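Local coordinates for tudor domain-containing protein 1 (Homo sapiens, PDB 5M9N), which probably acts in piRNA-guided repression of transposable elements during spermatogenesis, its Tudor domains binding arginine-methylated partners such as Piwi proteins, at residues D87-Q92 with M129-I134. Sequence-based numbering, arbitrary orientation.
Sequences DICCAQ and MRLCPI
Cys90 and Cys132 form an antiparallel hydrogen-bonded pair, Cys90 N donating to Cys132 O and Cys132 N to Cys90 O, each at 2.9 Å. Their side chains share one face of the sheet, where Cys132 SG lies 3.5 Å from Cys90 CB. Yet the two sulfurs are not joined: Cys132 SG is disulfide-bonded to Cys72 of helix 58-73, while Cys90 SG, beside its own backbone N (chi1 -48°), also touches Ile134 CG1 at 3.9 Å. At the next, non-hydrogen-bonded pair the side chains emerge on the other face, and Leu131 CD2 rests 3.7 Å from Ala91 CB.

Beyond this pair, Gln92 N donates to Arg130 O at 2.8 Å, and Arg130 returns to the same residue with its side chain. A bend at chi3 (78°) turns the guanidinium so that Arg130 NE (3.2 Å) and Arg130 NH2 (3.1 Å) both donate to the one atom Gln92 O. That oxygen lies in the guanidinium plane, though both donors approach from one face of the carbonyl. Such pairing of the first and last strands is how the SH3-like barrel of this extended Tudor domain, the second in the protein, closes: strand 131-132 returns to strand 88-92, whose other edge pairs with strand 99-109. At the start of strand 88-92, a water donates to Ile88 O and accepts from Ile134 N.

In the second shell, Asp97 makes a salt bridge with Arg130 NH2 and accepts from Gln92 NE2 through its backbone oxygen. Trp99 and Tyr71 pack on the cysteine face, and Val113 and Val115 of strand 112-117 touch Leu131 on the reverse.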
loop_
_atom_site.group_PDB
_atom_site.type_symbol
_atom_site.label_atom_id
_atom_site.label_comp_id
_atom_site.label_asym_id
_atom_site.label_seq_id
_atom_site.Cartn_x
_atom_site.Cartn_y
_atom_site.Cartn_z
ATOM N N ASP A 87 -2.063 -2.941 -15.553
ATOM C CA ASP A 87 -3.207 -3.770 -15.328
ATOM C C ASP A 87 -3.171 -4.112 -13.829
ATOM O O ASP A 87 -2.102 -4.132 -13.217
ATOM C CB ASP A 87 -3.131 -5.093 -16.089
ATOM C CG ASP A 87 -3.536 -4.959 -17.539
ATOM O OD1 ASP A 87 -3.920 -3.857 -17.961
ATOM O OD2 ASP A 87 -3.487 -6.014 -18.180
ATOM N N ILE A 88 -4.347 -4.385 -13.280
ATOM C CA ILE A 88 -4.423 -5.094 -11.982
ATOM C C ILE A 88 -4.534 -6.570 -12.296
ATOM O O ILE A 88 -5.210 -6.948 -13.241
ATOM C CB ILE A 88 -5.619 -4.615 -11.156
ATOM C CG1 ILE A 88 -5.534 -3.105 -10.920
ATOM C CG2 ILE A 88 -5.628 -5.280 -9.776
ATOM C CD1 ILE A 88 -4.348 -2.660 -10.079
ATOM N N CYS A 89 -3.850 -7.403 -11.552
ATOM C CA CYS A 89 -4.001 -8.857 -11.682
ATOM C C CYS A 89 -3.840 -9.473 -10.285
ATOM O O CYS A 89 -3.870 -8.732 -9.302
ATOM C CB CYS A 89 -2.976 -9.393 -12.671
ATOM S SG CYS A 89 -1.271 -9.214 -12.184
ATOM N N CYS A 90 -3.734 -10.793 -10.196
ATOM C CA CYS A 90 -3.362 -11.523 -8.969
ATOM C C CYS A 90 -1.895 -11.906 -9.077
ATOM O O CYS A 90 -1.406 -12.248 -10.171
ATOM C CB CYS A 90 -4.243 -12.748 -8.758
ATOM S SG CYS A 90 -6.007 -12.458 -8.917
ATOM N N ALA A 91 -1.177 -11.725 -7.974
ATOM C CA ALA A 91 0.210 -12.071 -7.812
ATOM C C ALA A 91 0.382 -12.913 -6.543
ATOM O O ALA A 91 -0.201 -12.570 -5.481
ATOM C CB ALA A 91 1.014 -10.820 -7.695
ATOM N N GLN A 92 1.179 -13.989 -6.643
ATOM C CA GLN A 92 1.453 -14.850 -5.492
ATOM C C GLN A 92 2.739 -14.399 -4.790
ATOM O O GLN A 92 3.850 -14.506 -5.336
ATOM C CB GLN A 92 1.584 -16.281 -6.027
ATOM C CG GLN A 92 1.539 -17.361 -5.020
ATOM C CD GLN A 92 1.591 -18.727 -5.661
ATOM O OE1 GLN A 92 1.869 -18.889 -6.870
ATOM N NE2 GLN A 92 1.395 -19.704 -4.872
ATOM N N MET A 129 4.790 -16.987 -13.897
ATOM C CA MET A 129 4.105 -18.131 -13.348
ATOM C C MET A 129 3.381 -17.743 -12.025
ATOM O O MET A 129 2.451 -18.420 -11.651
ATOM C CB MET A 129 5.073 -19.282 -13.090
ATOM C CG MET A 129 5.925 -19.726 -14.274
ATOM S SD MET A 129 4.910 -20.753 -15.340
ATOM C CE MET A 129 5.992 -20.925 -16.788
ATOM N N ARG A 130 3.773 -16.635 -11.373
ATOM C CA ARG A 130 3.168 -16.215 -10.082
ATOM C C ARG A 130 2.116 -15.136 -10.325
ATOM O O ARG A 130 1.581 -14.573 -9.367
ATOM C CB ARG A 130 4.276 -15.833 -9.041
ATOM C CG ARG A 130 5.031 -17.094 -8.604
ATOM C CD ARG A 130 6.300 -16.973 -7.760
ATOM N NE ARG A 130 5.894 -16.715 -6.441
ATOM C CZ ARG A 130 6.060 -17.446 -5.347
ATOM N NH1 ARG A 130 6.795 -18.551 -5.255
ATOM N NH2 ARG A 130 5.470 -16.991 -4.305
ATOM N N LEU A 131 1.765 -14.866 -11.594
ATOM C CA LEU A 131 0.640 -13.954 -11.876
ATOM C C LEU A 131 -0.522 -14.750 -12.471
ATOM O O LEU A 131 -0.255 -15.708 -13.143
ATOM C CB LEU A 131 1.022 -12.815 -12.784
ATOM C CG LEU A 131 2.354 -12.110 -12.478
ATOM C CD1 LEU A 131 2.752 -11.185 -13.644
ATOM C CD2 LEU A 131 2.258 -11.359 -11.183
ATOM N N CYS A 132 -1.762 -14.291 -12.233
ATOM C CA CYS A 132 -3.085 -14.930 -12.506
ATOM C C CYS A 132 -3.837 -13.672 -13.053
ATOM O O CYS A 132 -3.680 -12.567 -12.490
ATOM C CB CYS A 132 -3.636 -15.608 -11.069
ATOM S SG CYS A 132 -5.337 -15.700 -10.257
ATOM N N PRO A 133 -4.663 -13.773 -14.118
ATOM C CA PRO A 133 -5.603 -12.627 -14.305
ATOM C C PRO A 133 -6.670 -12.508 -13.195
ATOM O O PRO A 133 -6.870 -13.460 -12.451
ATOM C CB PRO A 133 -6.274 -12.915 -15.633
ATOM C CG PRO A 133 -6.091 -14.381 -15.847
ATOM C CD PRO A 133 -4.851 -14.819 -15.154
ATOM N N ILE A 134 -7.274 -11.316 -13.089
ATOM C CA ILE A 134 -8.285 -10.993 -12.083
ATOM C C ILE A 134 -9.610 -10.814 -12.803
ATOM O O ILE A 134 -9.650 -10.571 -14.019
ATOM C CB ILE A 134 -7.912 -9.719 -11.248
ATOM C CG1 ILE A 134 -8.643 -9.703 -9.878
ATOM C CG2 ILE A 134 -8.139 -8.438 -12.049
ATOM C CD1 ILE A 134 -7.915 -8.924 -8.795
HETATM O O HOH W 1 -5.550 -9.082 -14.735
#